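Side-chain contacts in Exo-beta-1,3-glucanase (Streptomyces sp. SirexAA-E, PDB 4PEY), which hydrolyses laminarin and laminarioligosaccharides from their non-reducing ends, cutting beta-1,3-glucosidic bonds to yield glucose and laminaribiose: residues 401-406 and 413-418; 469-472 and 476-479; 527-530 and 534-537; 129-134 and 370-375. The protein carries 1 engineered substitution. One frame throughout, in Å; residues are numbered along the deposited sequence. Where two conformers were deposited one is given.

Contact 1: 401-406 and 413-418. With BGC (beta-D-glucopyranose), chain B.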
loop_
_atom_site.group_PDB
_atom_site.type_symbol
_atom_site.label_atom_id
_atom_site.label_comp_id
_atom_site.label_asym_id
_atom_site.label_seq_id
_atom_site.Cartn_x
_atom_site.Cartn_y
_atom_site.Cartn_z
ATOM N N VAL A 401 3.708 4.517 -3.390
ATOM C CA VAL A 401 3.941 5.302 -4.587
ATOM C C VAL A 401 5.453 5.473 -4.649
ATOM O O VAL A 401 6.044 6.142 -3.802
ATOM C CB VAL A 401 3.176 6.648 -4.526
ATOM C CG1 VAL A 401 3.456 7.499 -5.754
ATOM C CG2 VAL A 401 1.688 6.380 -4.382
ATOM N N TRP A 402 6.072 4.848 -5.648
ATOM C CA TRP A 402 7.509 4.569 -5.607
ATOM C C TRP A 402 8.236 4.917 -6.890
ATOM O O TRP A 402 8.038 4.261 -7.917
ATOM C CB TRP A 402 7.711 3.083 -5.289
ATOM C CG TRP A 402 9.131 2.553 -5.154
ATOM C CD1 TRP A 402 9.992 2.757 -4.107
ATOM C CD2 TRP A 402 9.800 1.654 -6.051
ATOM N NE1 TRP A 402 11.164 2.051 -4.307
ATOM C CE2 TRP A 402 11.072 1.372 -5.495
ATOM C CE3 TRP A 402 9.454 1.066 -7.274
ATOM C CZ2 TRP A 402 11.988 0.525 -6.120
ATOM C CZ3 TRP A 402 10.370 0.238 -7.897
ATOM C CH2 TRP A 402 11.621 -0.030 -7.315
ATOM N N ARG A 403 9.077 5.947 -6.833
ATOM C CA ARG A 403 10.035 6.182 -7.905
ATOM C C ARG A 403 11.192 5.203 -7.684
ATOM O O ARG A 403 11.802 5.191 -6.611
ATOM C CB ARG A 403 10.523 7.634 -7.925
ATOM C CG ARG A 403 11.660 7.846 -8.912
ATOM C CD ARG A 403 12.084 9.304 -9.068
ATOM N NE ARG A 403 13.287 9.363 -9.892
ATOM C CZ ARG A 403 14.525 9.506 -9.427
ATOM N NH1 ARG A 403 14.762 9.671 -8.129
ATOM N NH2 ARG A 403 15.536 9.499 -10.272
ATOM N N ALA A 404 11.474 4.357 -8.676
ATOM C CA ALA A 404 12.445 3.272 -8.486
ATOM C C ALA A 404 13.843 3.793 -8.137
ATOM O O ALA A 404 14.347 4.716 -8.778
ATOM C CB ALA A 404 12.524 2.390 -9.736
ATOM N N ASP A 405 14.453 3.189 -7.120
ATOM C CA ASP A 405 15.826 3.498 -6.720
ATOM C C ASP A 405 16.822 2.476 -7.249
ATOM O O ASP A 405 18.029 2.672 -7.151
ATOM C CB ASP A 405 15.931 3.523 -5.203
ATOM C CG ASP A 405 15.549 2.193 -4.604
ATOM O OD1 ASP A 405 16.450 1.374 -4.304
ATOM O OD2 ASP A 405 14.331 1.943 -4.497
ATOM N N HIS A 406 16.311 1.363 -7.766
ATOM C CA HIS A 406 17.164 0.310 -8.308
ATOM C C HIS A 406 16.414 -0.393 -9.428
ATOM O O HIS A 406 15.209 -0.193 -9.588
ATOM C CB HIS A 406 17.583 -0.683 -7.214
ATOM C CG HIS A 406 16.440 -1.440 -6.613
ATOM N ND1 HIS A 406 15.738 -0.983 -5.516
ATOM C CD2 HIS A 406 15.884 -2.631 -6.945
ATOM C CE1 HIS A 406 14.789 -1.852 -5.211
ATOM N NE2 HIS A 406 14.852 -2.859 -6.065
ATOM N N GLU A 413 17.556 11.701 -14.239
ATOM C CA GLU A 413 16.699 12.131 -15.333
ATOM C C GLU A 413 16.007 10.945 -16.010
ATOM O O GLU A 413 14.862 11.071 -16.425
ATOM C CB GLU A 413 17.493 12.963 -16.346
ATOM C CG GLU A 413 17.737 14.408 -15.876
ATOM C CD GLU A 413 16.468 15.091 -15.343
ATOM O OE1 GLU A 413 15.574 15.441 -16.152
ATOM O OE2 GLU A 413 16.364 15.278 -14.106
ATOM N N THR A 414 16.659 9.787 -16.067
ATOM C CA THR A 414 16.102 8.617 -16.759
ATOM C C THR A 414 14.722 8.190 -16.242
ATOM O O THR A 414 13.824 7.905 -17.048
ATOM C CB THR A 414 17.076 7.428 -16.681
ATOM O OG1 THR A 414 18.328 7.820 -17.260
ATOM C CG2 THR A 414 16.533 6.214 -17.437
ATOM N N ASN A 415 14.533 8.157 -14.925
ATOM C CA ASN A 415 13.183 7.933 -14.408
ATOM C C ASN A 415 12.729 9.075 -13.496
ATOM O O ASN A 415 12.152 8.860 -12.428
ATOM C CB ASN A 415 13.050 6.559 -13.700
ATOM C CG ASN A 415 13.749 6.480 -12.342
ATOM O OD1 ASN A 415 14.807 7.063 -12.130
ATOM N ND2 ASN A 415 13.159 5.702 -11.424
ATOM N N ARG A 416 12.956 10.301 -13.953
ATOM C CA ARG A 416 12.492 11.481 -13.243
ATOM C C ARG A 416 11.000 11.397 -12.928
ATOM O O ARG A 416 10.193 11.053 -13.803
ATOM C CB ARG A 416 12.771 12.735 -14.067
ATOM C CG ARG A 416 12.216 13.995 -13.444
ATOM C CD ARG A 416 12.509 15.208 -14.298
ATOM N NE ARG A 416 11.929 16.406 -13.714
ATOM C CZ ARG A 416 11.989 17.608 -14.274
ATOM N NH1 ARG A 416 11.430 18.651 -13.671
ATOM N NH2 ARG A 416 12.609 17.764 -15.438
ATOM N N ALA A 417 10.647 11.707 -11.688
ATOM C CA ALA A 417 9.254 11.789 -11.261
ATOM C C ALA A 417 9.207 12.823 -10.140
ATOM O O ALA A 417 9.633 12.543 -9.017
ATOM C CB ALA A 417 8.725 10.420 -10.800
ATOM N N ASP A 418 8.746 14.029 -10.456
ATOM C CA ASP A 418 8.860 15.138 -9.513
ATOM C C ASP A 418 7.974 14.977 -8.279
ATOM O O ASP A 418 8.427 15.203 -7.163
ATOM C CB ASP A 418 8.537 16.471 -10.199
ATOM C CG ASP A 418 9.711 17.023 -11.002
ATOM O OD1 ASP A 418 10.839 16.497 -10.869
ATOM O OD2 ASP A 418 9.505 18.004 -11.750
HETATM C C2 BGC B . 13.667 1.665 0.478
HETATM C C3 BGC B . 13.072 1.075 -0.797
HETATM C C4 BGC B . 14.187 0.555 -1.690
HETATM C C5 BGC B . 15.029 -0.451 -0.922
HETATM C C6 BGC B . 16.133 -1.019 -1.801
HETATM C C1 BGC B . 14.701 0.734 1.116
HETATM O O2 BGC B . 12.620 1.949 1.395
HETATM O O3 BGC B . 12.349 2.069 -1.491
HETATM O O4 BGC B . 13.656 -0.029 -2.857
HETATM O O5 BGC B . 15.618 0.219 0.168
HETATM O O6 BGC B . 17.098 -0.021 -2.042
#
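Arg403 and Asn415 tie the end of strand 399-403, in the second of the two right-handed parallel beta-helices of this family 55 enzyme, to the loop that follows it. The tight part is polar. Arg403 NE gives a hydrogen bond to the backbone O of Asn415 (2.8 Å, 152° at the hydrogen); that oxygen lies in the guanidinium plane, whereas the nitrogen stands above the carbonyl plane. The extended arginine chain, CG anti to the backbone N (chi1 172°), carries NE to this point and lays CD 3.9 Å from CB of Ala417. Guanidinium and amide planes are turned 38° apart. Asn415 answers with ND2, which meets O of Ala404 in the carbonyl plane, on a lone pair (3.1 Å), while its OD1 takes the N-H of Gly411. NH2 of Arg403 reaches Asp462 in a salt bridge. Toward solvent the contact thins: partly exposed Arg416 touches little of 401-406. On the substrate side Trp402 NE1 donates to BGC O3 (3.1 Å), and Asp405 accepts from two hydroxyls of the same glucose, OD2 being 2.7 Å from O4 and OD1 2.7 Å from O6.

Contact 2: 469-472 and 476-479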
loop_
_atom_site.group_PDB
_atom_site.type_symbol
_atom_site.label_atom_id
_atom_site.label_comp_id
_atom_site.label_asym_id
_atom_site.label_seq_id
_atom_site.Cartn_x
_atom_site.Cartn_y
_atom_site.Cartn_z
ATOM N N ILE A 469 18.348 19.904 -5.910
ATOM C CA ILE A 469 17.134 19.848 -5.103
ATOM C C ILE A 469 16.859 21.178 -4.398
ATOM O O ILE A 469 16.107 21.232 -3.431
ATOM C CB ILE A 469 17.188 18.697 -4.059
ATOM C CG1 ILE A 469 18.389 18.840 -3.110
ATOM C CG2 ILE A 469 17.179 17.342 -4.770
ATOM C CD1 ILE A 469 18.413 17.802 -1.988
ATOM N N GLN A 470 17.457 22.259 -4.890
ATOM C CA GLN A 470 17.189 23.569 -4.302
ATOM C C GLN A 470 15.728 23.950 -4.543
ATOM O O GLN A 470 15.208 23.806 -5.649
ATOM C CB GLN A 470 18.128 24.635 -4.865
ATOM C CG GLN A 470 18.058 25.971 -4.122
ATOM C CD GLN A 470 18.676 25.921 -2.722
ATOM O OE1 GLN A 470 19.593 25.136 -2.453
ATOM N NE2 GLN A 470 18.180 26.770 -1.829
ATOM N N ASN A 471 15.079 24.424 -3.484
ATOM C CA ASN A 471 13.648 24.688 -3.463
ATOM C C ASN A 471 13.416 26.117 -2.981
ATOM O O ASN A 471 13.061 26.340 -1.828
ATOM C CB ASN A 471 12.962 23.664 -2.550
ATOM C CG ASN A 471 11.481 23.938 -2.333
ATOM O OD1 ASN A 471 10.829 24.630 -3.118
ATOM N ND2 ASN A 471 10.940 23.383 -1.249
ATOM N N GLY A 472 13.637 27.091 -3.856
ATOM C CA GLY A 472 13.619 28.478 -3.425
ATOM C C GLY A 472 14.766 28.690 -2.451
ATOM O O GLY A 472 15.919 28.425 -2.792
ATOM N N GLY A 476 16.375 21.252 -0.509
ATOM C CA GLY A 476 15.542 20.073 -0.659
ATOM C C GLY A 476 14.052 20.373 -0.639
ATOM O O GLY A 476 13.612 21.477 -0.292
ATOM N N TYR A 477 13.282 19.367 -1.032
ATOM C CA TYR A 477 11.829 19.400 -1.005
ATOM C C TYR A 477 11.334 18.489 0.094
ATOM O O TYR A 477 11.747 17.331 0.158
ATOM C CB TYR A 477 11.252 18.938 -2.346
ATOM C CG TYR A 477 11.538 19.867 -3.503
ATOM C CD1 TYR A 477 12.773 19.856 -4.145
ATOM C CD2 TYR A 477 10.562 20.744 -3.965
ATOM C CE1 TYR A 477 13.031 20.715 -5.212
ATOM C CE2 TYR A 477 10.808 21.593 -5.018
ATOM C CZ TYR A 477 12.039 21.581 -5.639
ATOM O OH TYR A 477 12.251 22.435 -6.699
ATOM N N ALA A 478 10.466 18.992 0.968
ATOM C CA ALA A 478 9.887 18.142 2.011
ATOM C C ALA A 478 9.333 16.819 1.455
ATOM O O ALA A 478 8.798 16.767 0.343
ATOM C CB ALA A 478 8.782 18.889 2.753
ATOM N N ALA A 479 9.461 15.755 2.239
ATOM C CA ALA A 479 8.776 14.498 1.941
ATOM C C ALA A 479 7.260 14.640 2.081
ATOM O O ALA A 479 6.501 13.910 1.448
ATOM C CB ALA A 479 9.278 13.409 2.850
#
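Ile469 and Gly476 bring the two segments together where the chain enters and leaves a hairpin, their CA atoms 4.7 Å apart and the N-H of Gly476 directed at O of Ile469 at 2.9 Å in a weak bond, bent to 124° at the hydrogen. The bare CA of Gly476 lies 3.9 Å from CD1 of Ile469.

Beyond this crossing the contact is made by Asn471 and Tyr477. CG of Asn471 stands anti to the backbone N (chi1 174°), which swings the amide over the tyrosine ring. CB sits above the ring centre, 3.8 Å from the centroid and nearly on the normal, a CH-pi contact; the amide continues over the same ring with its plane only 11° from the ring plane, OD1 coming 3.6 Å from CE2. The amide is thus stacked on the face, not set against the edge. ND2 also reaches back to O of Gly476, a weak bond at 3.4 Å; its stronger partner is the hydroxyl of Tyr441, whose ring meets Tyr477 edge-to-face. The hydroxyl of Tyr477 is bonded to Lys440 NZ, so both ends of the stack are held by the loop preceding strand 443-445. Within the hairpin, Gln470 NE2 makes a nearly straight bond to O of Gly472 at 3.0 Å, a bond that spans the start of the turn.

The arrangement is that of a short antiparallel beta-hairpin, strands 470-471 and 474-475, inserted in the connection between strands 450-458 and 480-482 of the parallel beta-helix, with an amide-aromatic stack packed against it.

Contact 3: 527-530 and 534-537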
loop_
_atom_site.group_PDB
_atom_site.type_symbol
_atom_site.label_atom_id
_atom_site.label_comp_id
_atom_site.label_asym_id
_atom_site.label_seq_id
_atom_site.Cartn_x
_atom_site.Cartn_y
_atom_site.Cartn_z
ATOM N N VAL A 527 12.961 11.984 11.427
ATOM C CA VAL A 527 13.785 11.868 10.228
ATOM C C VAL A 527 15.036 11.057 10.562
ATOM O O VAL A 527 15.500 11.038 11.705
ATOM C CB VAL A 527 14.168 13.249 9.627
ATOM C CG1 VAL A 527 12.912 14.012 9.206
ATOM C CG2 VAL A 527 15.020 14.076 10.603
ATOM N N VAL A 528 15.562 10.356 9.564
ATOM C CA VAL A 528 16.684 9.451 9.790
ATOM C C VAL A 528 17.629 9.489 8.601
ATOM O O VAL A 528 17.182 9.356 7.453
ATOM C CB VAL A 528 16.232 7.974 9.990
ATOM C CG1 VAL A 528 17.390 7.148 10.528
ATOM C CG2 VAL A 528 15.009 7.858 10.907
ATOM N N SER A 529 18.920 9.691 8.864
ATOM C CA SER A 529 19.940 9.497 7.841
ATOM C C SER A 529 20.423 8.061 7.884
ATOM O O SER A 529 20.837 7.581 8.936
ATOM C CB SER A 529 21.130 10.441 8.049
ATOM O OG SER A 529 22.225 10.070 7.222
ATOM N N LEU A 530 20.392 7.383 6.741
ATOM C CA LEU A 530 20.830 5.997 6.693
ATOM C C LEU A 530 22.351 5.947 6.498
ATOM O O LEU A 530 22.873 6.203 5.404
ATOM C CB LEU A 530 20.084 5.238 5.582
ATOM C CG LEU A 530 18.549 5.375 5.640
ATOM C CD1 LEU A 530 17.880 4.660 4.478
ATOM C CD2 LEU A 530 18.001 4.881 6.987
ATOM N N GLY A 534 24.310 11.811 3.552
ATOM C CA GLY A 534 23.538 13.034 3.681
ATOM C C GLY A 534 23.028 13.180 5.106
ATOM O O GLY A 534 23.136 12.248 5.905
ATOM N N GLN A 535 22.472 14.346 5.431
ATOM C CA GLN A 535 21.859 14.570 6.743
ATOM C C GLN A 535 20.646 15.479 6.602
ATOM O O GLN A 535 20.566 16.266 5.646
ATOM C CB GLN A 535 22.838 15.223 7.736
ATOM C CG GLN A 535 24.187 14.515 7.944
ATOM C CD GLN A 535 24.107 13.271 8.822
ATOM O OE1 GLN A 535 23.056 12.935 9.357
ATOM N NE2 GLN A 535 25.237 12.594 8.982
ATOM N N TYR A 536 19.735 15.399 7.577
ATOM C CA TYR A 536 18.664 16.383 7.741
ATOM C C TYR A 536 19.137 17.538 8.608
ATOM O O TYR A 536 19.893 17.335 9.563
ATOM C CB TYR A 536 17.420 15.759 8.382
ATOM C CG TYR A 536 16.701 14.784 7.491
ATOM C CD1 TYR A 536 17.179 13.489 7.318
ATOM C CD2 TYR A 536 15.527 15.151 6.834
ATOM C CE1 TYR A 536 16.524 12.596 6.495
ATOM C CE2 TYR A 536 14.858 14.258 6.003
ATOM C CZ TYR A 536 15.365 12.978 5.842
ATOM O OH TYR A 536 14.720 12.073 5.024
ATOM N N GLU A 537 18.692 18.746 8.285
ATOM C CA GLU A 537 18.995 19.906 9.117
ATOM C C GLU A 537 18.000 20.024 10.265
ATOM O O GLU A 537 18.335 20.523 11.346
ATOM C CB GLU A 537 18.996 21.181 8.266
ATOM C CG GLU A 537 20.074 21.146 7.199
ATOM C CD GLU A 537 20.170 22.421 6.392
ATOM O OE1 GLU A 537 19.122 23.024 6.088
ATOM O OE2 GLU A 537 21.306 22.808 6.050
#
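Val527 sits over one face of the Tyr536 ring, the two side chains crossing at a slant. CB of the valine stands above the ring centre, 3.5 Å from the centroid and 9° off the normal, a close CH-pi contact. The two methyls spread over different parts of the same face: CG1 is 3.7 Å from CD2, while CG2 approaches CG of the tyrosine at 3.6 Å and leans toward its CB. Tyr536 has CG anti to its own carbonyl carbon, which lays the ring back along strand 520-529, so that CE1 comes 3.4 Å from O of Val528. Its hydroxyl continues to Ser496 OG on strand 489-498.

Ser529 is turned differently. With OG anti to the backbone N (chi1 168°), the hydroxyl leaves the strand toward the loop and donates to O of Gly534 at 2.7 Å. Gln535, whose CB points away, bends back at chi2 and brings OE1 to 3.4 Å from CB of Ser529; the amide itself is bound by Thr547 OG1 and by O of Gly549.

The two segments run 161° apart, yet the hydrogen bond between them comes from the serine side chain and no backbone pair joins them: strand 535-536 instead pairs in parallel with 507-508. This is side-chain packing between strands of separate sheets near the C-terminal end of the second beta-helix. It lies close to the substrate cleft, for Leu530 touches a bound glucose and the Tyr536 side chain is about 7 Å from that of Ala458, the engineered residue at the inferred proton-donor position.

Contact 4: 129-134 and 370-375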
loop_
_atom_site.group_PDB
_atom_site.type_symbol
_atom_site.label_atom_id
_atom_site.label_comp_id
_atom_site.label_asym_id
_atom_site.label_seq_id
_atom_site.Cartn_x
_atom_site.Cartn_y
_atom_site.Cartn_z
ATOM N N SER A 129 8.648 -6.092 2.800
ATOM C CA SER A 129 8.741 -4.637 2.863
ATOM C C SER A 129 7.487 -4.042 2.229
ATOM O O SER A 129 6.380 -4.507 2.529
ATOM C CB SER A 129 10.034 -4.144 2.221
ATOM O OG SER A 129 11.109 -4.542 3.068
ATOM N N GLN A 130 7.624 -3.024 1.383
ATOM C CA GLN A 130 6.442 -2.279 0.933
ATOM C C GLN A 130 5.573 -3.013 -0.098
ATOM O O GLN A 130 6.042 -3.916 -0.806
ATOM C CB GLN A 130 6.867 -0.912 0.380
ATOM C CG GLN A 130 7.507 0.017 1.422
ATOM C CD GLN A 130 9.035 -0.014 1.394
ATOM O OE1 GLN A 130 9.642 -0.968 0.898
ATOM N NE2 GLN A 130 9.661 1.044 1.910
ATOM N N ALA A 131 4.301 -2.604 -0.164
ATOM C CA ALA A 131 3.295 -3.163 -1.074
ATOM C C ALA A 131 3.127 -4.663 -0.878
ATOM O O ALA A 131 3.110 -5.432 -1.846
ATOM C CB ALA A 131 3.637 -2.852 -2.539
ATOM N N ALA A 132 2.988 -5.077 0.376
ATOM C CA ALA A 132 2.818 -6.498 0.675
ATOM C C ALA A 132 1.735 -6.681 1.739
ATOM O O ALA A 132 2.009 -7.146 2.861
ATOM C CB ALA A 132 4.139 -7.107 1.131
ATOM N N PRO A 133 0.494 -6.306 1.395
ATOM C CA PRO A 133 -0.573 -6.268 2.401
ATOM C C PRO A 133 -0.977 -7.626 2.970
ATOM O O PRO A 133 -0.935 -8.657 2.298
ATOM C CB PRO A 133 -1.747 -5.647 1.632
ATOM C CG PRO A 133 -1.484 -6.017 0.200
ATOM C CD PRO A 133 0.009 -5.894 0.063
ATOM N N PHE A 134 -1.402 -7.578 4.227
ATOM C CA PHE A 134 -1.809 -8.729 5.020
ATOM C C PHE A 134 -3.176 -8.335 5.596
ATOM O O PHE A 134 -3.248 -7.570 6.568
ATOM C CB PHE A 134 -0.745 -8.983 6.098
ATOM C CG PHE A 134 -0.813 -10.325 6.795
ATOM C CD1 PHE A 134 -0.145 -11.427 6.280
ATOM C CD2 PHE A 134 -1.447 -10.452 8.029
ATOM C CE1 PHE A 134 -0.153 -12.656 6.941
ATOM C CE2 PHE A 134 -1.449 -11.675 8.703
ATOM C CZ PHE A 134 -0.808 -12.778 8.148
ATOM N N ASP A 370 -4.555 -0.794 -1.554
ATOM C CA ASP A 370 -3.536 -1.622 -2.199
ATOM C C ASP A 370 -3.394 -1.182 -3.645
ATOM O O ASP A 370 -3.407 -2.001 -4.566
ATOM C CB ASP A 370 -3.872 -3.121 -2.135
ATOM C CG ASP A 370 -3.963 -3.646 -0.711
ATOM O OD1 ASP A 370 -3.428 -2.999 0.214
ATOM O OD2 ASP A 370 -4.567 -4.725 -0.518
ATOM N N VAL A 371 -3.300 0.128 -3.832
ATOM C CA VAL A 371 -2.962 0.699 -5.118
ATOM C C VAL A 371 -1.500 1.106 -5.033
ATOM O O VAL A 371 -1.087 1.872 -4.150
ATOM C CB VAL A 371 -3.867 1.891 -5.472
ATOM C CG1 VAL A 371 -3.344 2.624 -6.705
ATOM C CG2 VAL A 371 -5.301 1.401 -5.684
ATOM N N PHE A 372 -0.710 0.548 -5.935
ATOM C CA PHE A 372 0.723 0.773 -5.932
ATOM C C PHE A 372 1.103 1.472 -7.223
ATOM O O PHE A 372 0.506 1.222 -8.272
ATOM C CB PHE A 372 1.462 -0.559 -5.764
ATOM C CG PHE A 372 0.915 -1.397 -4.639
ATOM C CD1 PHE A 372 0.779 -0.856 -3.368
ATOM C CD2 PHE A 372 0.490 -2.699 -4.855
ATOM C CE1 PHE A 372 0.251 -1.599 -2.326
ATOM C CE2 PHE A 372 -0.031 -3.457 -3.813
ATOM C CZ PHE A 372 -0.155 -2.910 -2.547
ATOM N N VAL A 373 2.075 2.371 -7.144
ATOM C CA VAL A 373 2.561 3.047 -8.333
ATOM C C VAL A 373 4.065 2.866 -8.413
ATOM O O VAL A 373 4.758 2.954 -7.396
ATOM C CB VAL A 373 2.196 4.547 -8.329
ATOM C CG1 VAL A 373 2.749 5.235 -9.581
ATOM C CG2 VAL A 373 0.679 4.712 -8.244
ATOM N N ARG A 374 4.557 2.560 -9.611
ATOM C CA ARG A 374 5.987 2.401 -9.848
ATOM C C ARG A 374 6.417 3.276 -11.014
ATOM O O ARG A 374 5.742 3.292 -12.057
ATOM C CB ARG A 374 6.341 0.941 -10.143
ATOM C CG ARG A 374 7.779 0.759 -10.613
ATOM C CD ARG A 374 8.162 -0.712 -10.675
ATOM N NE ARG A 374 7.500 -1.413 -11.773
ATOM C CZ ARG A 374 7.336 -2.735 -11.817
ATOM N NH1 ARG A 374 7.777 -3.490 -10.814
ATOM N NH2 ARG A 374 6.741 -3.305 -12.861
ATOM N N ILE A 375 7.518 4.010 -10.832
ATOM C CA ILE A 375 8.100 4.791 -11.921
ATOM C C ILE A 375 9.542 4.332 -12.158
ATOM O O ILE A 375 10.444 4.646 -11.375
ATOM C CB ILE A 375 8.064 6.317 -11.645
ATOM C CG1 ILE A 375 6.654 6.767 -11.232
ATOM C CG2 ILE A 375 8.567 7.088 -12.877
ATOM C CD1 ILE A 375 6.433 6.806 -9.722
#
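Phe372 carries its ring from strand 367-375 to Ala131, in a loop of the other beta-helix. From CB the side chain turns with CG anti to its carbonyl carbon (chi1 -48°), which directs the ring toward the 129-134 loop. CG is already 3.7 Å from CB of Ala131, and CD1 is 3.6 Å from the same methyl; CD2, CE1 and CE2 also lie against it. That methyl is centred over the face, 3.5 Å from the centroid of the Phe372 ring and 8° off the normal, a CH-pi contact. At the tip, CZ lies 3.8 Å from CA of Ala131 and 4.0 Å from CD of Pro133, which approaches obliquely. The opposite face has the backbone C of Asp370 above it, offset toward the rim, so the ring is sandwiched between its own chain and the loop.

Pro133 then rests on the carboxylate of Asp370, CB 3.4 Å from OD1 and CG 3.4 Å from OD2. That carboxylate is held by Arg135 on OD2 and His398 on OD1. No hydrogen bond crosses between the two segments. The join next to Gln130, which binds glucose O2, therefore rests on a methyl-on-ring contact and on proline carbons packed against a carboxylate, and the salt bridge to Arg135 probably keeps the buried aspartate ionised.

Contact 4 lies deepest, its centre about 4 Å from that of the chain, and joins the two beta-helices; the others stay within the second. Contact 1 is also buried and adjoins it: strands 399-403 and 367-375 are neighbours, with Trp402 N 2.9 Å from Val373 O. Contacts 2 and 3 are more peripheral, their centres about 25 and 24 Å from the centre of the chain, though contact 3 is buried while contact 2 is partly exposed. Chemistry does not simply follow depth. Central 129-134 and 370-375 use alkyl-on-ring packing, a theme repeated by 527-530 and 534-537 beside a serine bond; 401-406 and 413-418 rely on arginine and amide bonds, and 469-472 and 476-479 on an amide stack.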